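Local coordinates for chromosome partition protein Smc (Pyrococcus furiosus, PDB 5XNS) that probably uses ATP binding and hydrolysis in its head domain, the part in this structure, to drive chromosome condensation and partitioning, at residues I142-D147 with F329-E334. Sequence-based numbering, arbitrary orientation.
Sequences IVLQGD and FYLFDE
The carbonyl oxygen of Leu331 takes the N-H of Val143 in an almost straight bond, 2.8 Å from Val143 N to Leu331 O, while the CA-H of Ile142 leans weakly on the same oxygen. The carbonyl of Val143 answers: Asp333 N lies 2.9 Å from Val143 O, tilted 17° from the carbonyl plane, and the CA-H of Phe332 adds a weaker contact. Such bonds pair parallel strands, and here they add 142-143 as an edge strand to the mixed sheet of the ABC-type ATPase head. The sequence of 329-334, hydrophobic and ending Asp-Glu, is consistent with a Walker B motif, as in ABC ATPases. Beta-branched Val143 suits this extended strand: its CB rests 3.8 Å from CD1 of the Phe332 ring, and chi1 of -176° sets CG1 anti to the backbone N and leaves CG2 beside that N, facing CE1 of the ring. With an alanine here instead of Phe332, Val143 would probably lose the ring it rests on, and Phe319 of helix 307-324 a packing partner. On the other face, aliphatic Ile142, Leu144 and Leu331 meet under helix 39-49, whose first residues belong to the P-loop. Leu144 CD2 does the reaching, touching Leu331 CG at 3.9 Å and Asp333 CB at 3.7 Å. Asp333 belongs beside the nucleotide site: its OD2 hydrogen-bonds Ser40, an ATP-binding residue, and receives a weak bond from a water that also accepts the backbone N-H of Gln145. Past the strand the chain reverses in a type II turn, Leu144 to Asp147, where glycine fits the positive phi of Gly146. Asp147 OD2 reaches back to Leu144 N at 2.8 Å, met on its anti side and 31° out of the carboxylate plane.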
loop_
_atom_site.group_PDB
_atom_site.type_symbol
_atom_site.label_atom_id
_atom_site.label_comp_id
_atom_site.label_asym_id
_atom_site.label_seq_id
_atom_site.Cartn_x
_atom_site.Cartn_y
_atom_site.Cartn_z
ATOM N N ILE A 142 1.557 -2.232 -0.508
ATOM C CA ILE A 142 1.592 -2.433 0.936
ATOM C C ILE A 142 2.748 -3.375 1.221
ATOM O O ILE A 142 2.793 -4.504 0.710
ATOM C CB ILE A 142 0.254 -2.965 1.461
ATOM C CG1 ILE A 142 -0.812 -1.873 1.254
ATOM C CG2 ILE A 142 0.373 -3.418 2.952
ATOM C CD1 ILE A 142 -2.243 -2.341 1.478
ATOM N N VAL A 143 3.731 -2.878 1.955
ATOM C CA VAL A 143 4.927 -3.669 2.204
ATOM C C VAL A 143 5.138 -3.646 3.710
ATOM O O VAL A 143 5.887 -2.811 4.231
ATOM C CB VAL A 143 6.150 -3.129 1.426
ATOM C CG1 VAL A 143 7.364 -4.026 1.633
ATOM C CG2 VAL A 143 5.854 -3.023 -0.069
ATOM N N LEU A 144 4.452 -4.542 4.417
ATOM C CA LEU A 144 4.595 -4.662 5.857
ATOM C C LEU A 144 5.623 -5.747 6.179
ATOM O O LEU A 144 6.317 -6.261 5.297
ATOM C CB LEU A 144 3.235 -4.943 6.494
ATOM C CG LEU A 144 2.236 -3.797 6.278
ATOM C CD1 LEU A 144 0.871 -4.114 6.893
ATOM C CD2 LEU A 144 2.795 -2.488 6.851
ATOM N N GLN A 145 5.733 -6.097 7.459
ATOM C CA GLN A 145 6.707 -7.098 7.876
ATOM C C GLN A 145 6.499 -8.398 7.117
ATOM O O GLN A 145 5.376 -8.895 7.022
ATOM C CB GLN A 145 6.584 -7.353 9.372
ATOM C CG GLN A 145 7.404 -8.521 9.849
ATOM C CD GLN A 145 7.552 -8.513 11.351
ATOM O OE1 GLN A 145 6.570 -8.333 12.078
ATOM N NE2 GLN A 145 8.778 -8.692 11.827
ATOM N N GLY A 146 7.587 -8.948 6.584
ATOM C CA GLY A 146 7.542 -10.173 5.823
ATOM C C GLY A 146 7.251 -10.009 4.345
ATOM O O GLY A 146 7.431 -10.972 3.588
ATOM N N ASP A 147 6.807 -8.832 3.898
ATOM C CA ASP A 147 6.388 -8.695 2.504
ATOM C C ASP A 147 7.570 -8.585 1.545
ATOM O O ASP A 147 7.423 -8.899 0.357
ATOM C CB ASP A 147 5.460 -7.481 2.329
ATOM C CG ASP A 147 4.013 -7.743 2.840
ATOM O OD1 ASP A 147 3.585 -8.923 2.908
ATOM O OD2 ASP A 147 3.301 -6.758 3.153
ATOM N N PHE A 329 -1.948 5.243 -2.193
ATOM C CA PHE A 329 -1.036 5.321 -1.058
ATOM C C PHE A 329 -0.117 4.104 -1.036
ATOM O O PHE A 329 -0.410 3.069 -1.634
ATOM C CB PHE A 329 -1.778 5.437 0.279
ATOM C CG PHE A 329 -2.512 4.182 0.686
ATOM C CD1 PHE A 329 -1.894 3.220 1.451
ATOM C CD2 PHE A 329 -3.823 3.989 0.326
ATOM C CE1 PHE A 329 -2.565 2.065 1.817
ATOM C CE2 PHE A 329 -4.508 2.842 0.714
ATOM C CZ PHE A 329 -3.871 1.884 1.456
ATOM N N TYR A 330 1.000 4.255 -0.321
ATOM C CA TYR A 330 1.966 3.196 -0.045
ATOM C C TYR A 330 2.148 3.115 1.466
ATOM O O TYR A 330 2.176 4.142 2.154
ATOM C CB TYR A 330 3.335 3.463 -0.759
ATOM C CG TYR A 330 3.173 3.403 -2.260
ATOM C CD1 TYR A 330 3.455 2.236 -2.960
ATOM C CD2 TYR A 330 2.658 4.498 -2.974
ATOM C CE1 TYR A 330 3.254 2.161 -4.329
ATOM C CE2 TYR A 330 2.445 4.428 -4.331
ATOM C CZ TYR A 330 2.753 3.260 -5.012
ATOM O OH TYR A 330 2.530 3.183 -6.377
ATOM N N LEU A 331 2.274 1.901 1.983
ATOM C CA LEU A 331 2.365 1.679 3.422
ATOM C C LEU A 331 3.524 0.723 3.668
ATOM O O LEU A 331 3.470 -0.444 3.260
ATOM C CB LEU A 331 1.045 1.131 3.963
ATOM C CG LEU A 331 0.971 0.581 5.386
ATOM C CD1 LEU A 331 1.202 1.716 6.380
ATOM C CD2 LEU A 331 -0.383 -0.113 5.647
ATOM N N PHE A 332 4.571 1.218 4.337
ATOM C CA PHE A 332 5.807 0.475 4.546
ATOM C C PHE A 332 6.047 0.241 6.036
ATOM O O PHE A 332 5.784 1.119 6.868
ATOM C CB PHE A 332 7.004 1.227 3.955
ATOM C CG PHE A 332 6.923 1.454 2.444
ATOM C CD1 PHE A 332 6.144 0.637 1.632
ATOM C CD2 PHE A 332 7.674 2.462 1.845
ATOM C CE1 PHE A 332 6.097 0.836 0.234
ATOM C CE2 PHE A 332 7.631 2.682 0.461
ATOM C CZ PHE A 332 6.847 1.865 -0.348
ATOM N N ASP A 333 6.555 -0.943 6.368
ATOM C CA ASP A 333 7.060 -1.216 7.706
ATOM C C ASP A 333 8.123 -2.294 7.569
ATOM O O ASP A 333 7.961 -3.223 6.778
ATOM C CB ASP A 333 5.942 -1.671 8.664
ATOM C CG ASP A 333 6.367 -1.634 10.152
ATOM O OD1 ASP A 333 7.550 -1.348 10.458
ATOM O OD2 ASP A 333 5.509 -1.898 11.025
ATOM N N GLU A 334 9.210 -2.157 8.324
ATOM C CA GLU A 334 10.353 -3.070 8.339
ATOM C C GLU A 334 11.178 -3.033 7.054
ATOM O O GLU A 334 12.073 -3.879 6.886
ATOM C CB GLU A 334 9.944 -4.519 8.630
ATOM C CG GLU A 334 9.295 -4.734 10.025
ATOM C CD GLU A 334 10.141 -4.212 11.206
ATOM O OE1 GLU A 334 11.393 -4.187 11.112
ATOM O OE2 GLU A 334 9.542 -3.821 12.239
HETATM O O HOH W 1 4.425 -4.808 9.746
#